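PDB 2YWD: pyridoxal 5'-phosphate synthase subunit PdxT from Thermus thermophilus, which probably hydrolyses glutamine to glutamate and ammonia, the ammonia being passed to the partner subunit PdxS for the synthesis of pyridoxal 5'-phosphate. Local coordinates for residues 48-53 and 95-100. Residues are numbered along the deposited sequence; the frame is centred on the assembly and turned at random.
Sequences GESTTI and PEQPRL
Gln97 meets Ser50 and Thr51 with a single carboxamide, a compact example of one amide whose two ends do different work: NE2 bonds to Ser50 OG, while OE1 packs beside Thr51 CG2 and is hydrogen-bonded to Arg109. The loop that presents it is braced from Pro95 onward, because Arg99 NH1 donates to Pro95 O at 3.1 Å; the oxygen lies in the guanidinium plane, but the donor stands above the plane of that carbonyl. At Gln97 the chain reaches across: with CG trans to the backbone nitrogen (chi1 -177°) and the rest extended, the amide arrives at the first turn of helix 50-59. NE2 donates to Ser50 OG at 3.1 Å, a bent bond (138°) whose acceptor is tilted out of the amide plane. At the other end, Gln97 OE1 lies 3.7 Å from Thr51 CG2, a van der Waals contact between side chains that cross nearly at right angles. The bond from Arg109 NH1 to OE1 is consistent with the amide being set this way round, NH2 toward Ser50. Shortening this side chain to an alanine is likely to leave Ser50 OG and Arg109 NH1 without their common partner and to open a gap beside the Thr51 methyl. Arg99 folds back so that NH1 also reaches Gln97 O, at 2.7 Å and on a lone pair, holding the backbone behind the amide. On the helix side, Glu49 is the N-cap, its OE2 accepting from Thr51 N at 3.1 Å. Since Gly48, Glu49, Ser50 and Arg109 are all predicted to bind glutamine, Gln97 probably acts as a second-shell residue, joining the start of helix 50-59 to Arg109 in the substrate pocket of a class I glutamine amidotransferase.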
ATOM      1  N   GLY A  48      -0.845  -8.577  -4.111  1.00 12.16           N
ATOM      2  CA  GLY A  48      -1.716  -9.719  -4.309  1.00 14.57           C
ATOM      3  C   GLY A  48      -2.629  -9.498  -5.496  1.00 12.92           C
ATOM      4  O   GLY A  48      -2.246  -8.851  -6.467  1.00 13.14           O
ATOM      5  N   GLU A  49      -3.842 -10.028  -5.405  1.00 13.67           N
ATOM      6  CA  GLU A  49      -4.825  -9.913  -6.477  1.00 12.90           C
ATOM      7  C   GLU A  49      -5.806  -8.805  -6.087  1.00 11.70           C
ATOM      8  O   GLU A  49      -6.734  -9.029  -5.312  1.00 12.03           O
ATOM      9  CB  GLU A  49      -5.538 -11.260  -6.641  1.00 12.95           C
ATOM     10  CG  GLU A  49      -6.118 -11.481  -8.019  1.00 14.23           C
ATOM     11  CD  GLU A  49      -7.201 -10.483  -8.330  1.00 14.07           C
ATOM     12  OE1 GLU A  49      -8.359 -10.735  -7.945  1.00 13.96           O
ATOM     13  OE2 GLU A  49      -6.886  -9.442  -8.940  1.00 14.69           O
ATOM     14  N   SER A  50      -5.599  -7.609  -6.637  1.00 10.98           N
ATOM     15  CA  SER A  50      -6.420  -6.450  -6.291  1.00 11.37           C
ATOM     16  C   SER A  50      -7.937  -6.574  -6.394  1.00 11.64           C
ATOM     17  O   SER A  50      -8.645  -6.003  -5.565  1.00  9.90           O
ATOM     18  CB  SER A  50      -5.958  -5.207  -7.071  1.00 11.07           C
ATOM     19  OG  SER A  50      -6.264  -5.287  -8.455  1.00 11.14           O
ATOM     20  N   THR A  51      -8.451  -7.300  -7.381  1.00 11.78           N
ATOM     21  CA  THR A  51      -9.906  -7.408  -7.497  1.00 13.44           C
ATOM     22  C   THR A  51     -10.488  -8.266  -6.373  1.00 13.93           C
ATOM     23  O   THR A  51     -11.601  -8.017  -5.897  1.00 14.44           O
ATOM     24  CB  THR A  51     -10.347  -8.001  -8.859  1.00 12.40           C
ATOM     25  OG1 THR A  51     -10.171  -9.424  -8.851  1.00 13.77           O
ATOM     26  CG2 THR A  51      -9.534  -7.391  -9.996  1.00 10.83           C
ATOM     27  N   THR A  52      -9.729  -9.269  -5.945  1.00 13.84           N
ATOM     28  CA  THR A  52     -10.167 -10.160  -4.875  1.00 12.53           C
ATOM     29  C   THR A  52     -10.070  -9.469  -3.515  1.00 12.41           C
ATOM     30  O   THR A  52     -11.008  -9.521  -2.719  1.00 13.42           O
ATOM     31  CB  THR A  52      -9.337 -11.457  -4.874  1.00 13.89           C
ATOM     32  OG1 THR A  52      -9.568 -12.159  -6.104  1.00 13.08           O
ATOM     33  CG2 THR A  52      -9.719 -12.352  -3.704  1.00 12.57           C
ATOM     34  N   ILE A  53      -8.941  -8.823  -3.248  1.00 10.95           N
ATOM     35  CA  ILE A  53      -8.771  -8.111  -1.987  1.00 11.49           C
ATOM     36  C   ILE A  53      -9.889  -7.073  -1.877  1.00 11.96           C
ATOM     37  O   ILE A  53     -10.502  -6.914  -0.822  1.00 12.76           O
ATOM     38  CB  ILE A  53      -7.396  -7.411  -1.922  1.00 10.77           C
ATOM     39  CG1 ILE A  53      -6.302  -8.462  -1.716  1.00 11.15           C
ATOM     40  CG2 ILE A  53      -7.370  -6.387  -0.785  1.00 10.90           C
ATOM     41  CD1 ILE A  53      -4.884  -7.918  -1.852  1.00 12.18           C
ATOM     42  N   PRO A  95     -13.527   1.260 -13.611  1.00 18.34           N
ATOM     43  CA  PRO A  95     -14.223   2.216 -12.746  1.00 18.87           C
ATOM     44  C   PRO A  95     -15.049   1.609 -11.616  1.00 18.91           C
ATOM     45  O   PRO A  95     -15.207   2.226 -10.563  1.00 20.87           O
ATOM     46  CB  PRO A  95     -15.083   3.010 -13.731  1.00 19.43           C
ATOM     47  CG  PRO A  95     -15.355   2.017 -14.815  1.00 19.48           C
ATOM     48  CD  PRO A  95     -14.007   1.369 -15.001  1.00 19.75           C
ATOM     49  N   GLU A  96     -15.565   0.403 -11.820  1.00 19.19           N
ATOM     50  CA  GLU A  96     -16.386  -0.225 -10.794  1.00 20.76           C
ATOM     51  C   GLU A  96     -15.677  -1.252  -9.921  1.00 19.96           C
ATOM     52  O   GLU A  96     -16.321  -1.946  -9.131  1.00 17.26           O
ATOM     53  CB  GLU A  96     -17.626  -0.858 -11.432  1.00 24.14           C
ATOM     54  CG  GLU A  96     -18.552   0.156 -12.100  1.00 27.27           C
ATOM     55  CD  GLU A  96     -18.846   1.354 -11.207  1.00 31.07           C
ATOM     56  OE1 GLU A  96     -19.314   1.152 -10.063  1.00 32.91           O
ATOM     57  OE2 GLU A  96     -18.607   2.498 -11.650  1.00 32.78           O
ATOM     58  N   GLN A  97     -14.355  -1.346 -10.042  1.00 17.61           N
ATOM     59  CA  GLN A  97     -13.618  -2.305  -9.226  1.00 16.49           C
ATOM     60  C   GLN A  97     -13.708  -1.935  -7.747  1.00 16.17           C
ATOM     61  O   GLN A  97     -13.420  -0.798  -7.361  1.00 14.70           O
ATOM     62  CB  GLN A  97     -12.145  -2.363  -9.641  1.00 16.02           C
ATOM     63  CG  GLN A  97     -11.346  -3.418  -8.871  1.00 15.00           C
ATOM     64  CD  GLN A  97      -9.957  -3.639  -9.439  1.00 13.52           C
ATOM     65  OE1 GLN A  97      -9.787  -3.782 -10.650  1.00 13.30           O
ATOM     66  NE2 GLN A  97      -8.959  -3.686  -8.566  1.00 11.17           N
ATOM     67  N   PRO A  98     -14.116  -2.893  -6.899  1.00 17.16           N
ATOM     68  CA  PRO A  98     -14.238  -2.649  -5.457  1.00 16.38           C
ATOM     69  C   PRO A  98     -12.913  -2.133  -4.903  1.00 16.74           C
ATOM     70  O   PRO A  98     -11.868  -2.741  -5.130  1.00 13.56           O
ATOM     71  CB  PRO A  98     -14.592  -4.027  -4.904  1.00 17.52           C
ATOM     72  CG  PRO A  98     -15.351  -4.662  -6.037  1.00 20.29           C
ATOM     73  CD  PRO A  98     -14.530  -4.266  -7.240  1.00 18.12           C
ATOM     74  N   ARG A  99     -12.957  -1.015  -4.183  1.00 15.70           N
ATOM     75  CA  ARG A  99     -11.745  -0.430  -3.620  1.00 15.30           C
ATOM     76  C   ARG A  99     -12.082   0.619  -2.573  1.00 14.59           C
ATOM     77  O   ARG A  99     -13.232   1.047  -2.472  1.00 11.83           O
ATOM     78  CB  ARG A  99     -10.925   0.221  -4.731  1.00 16.91           C
ATOM     79  CG  ARG A  99     -11.662   1.345  -5.445  1.00 17.16           C
ATOM     80  CD  ARG A  99     -10.846   1.868  -6.614  1.00 21.37           C
ATOM     81  NE  ARG A  99     -11.492   2.982  -7.302  1.00 20.61           N
ATOM     82  CZ  ARG A  99     -12.506   2.860  -8.152  1.00 23.41           C
ATOM     83  NH1 ARG A  99     -13.005   1.661  -8.431  1.00 24.80           N
ATOM     84  NH2 ARG A  99     -13.017   3.940  -8.735  1.00 21.79           N
ATOM     85  N   LEU A 100     -11.078   1.028  -1.797  1.00 13.59           N
ATOM     86  CA  LEU A 100     -11.269   2.048  -0.767  1.00 13.84           C
ATOM     87  C   LEU A 100     -11.400   3.410  -1.445  1.00 13.23           C
ATOM     88  O   LEU A 100     -12.327   4.167  -1.158  1.00 13.57           O
ATOM     89  CB  LEU A 100     -10.086   2.066   0.211  1.00 12.52           C
ATOM     90  CG  LEU A 100     -10.144   3.154   1.289  1.00 12.94           C
ATOM     91  CD1 LEU A 100     -11.417   2.997   2.121  1.00 13.10           C
ATOM     92  CD2 LEU A 100      -8.909   3.058   2.178  1.00 11.86           C
TER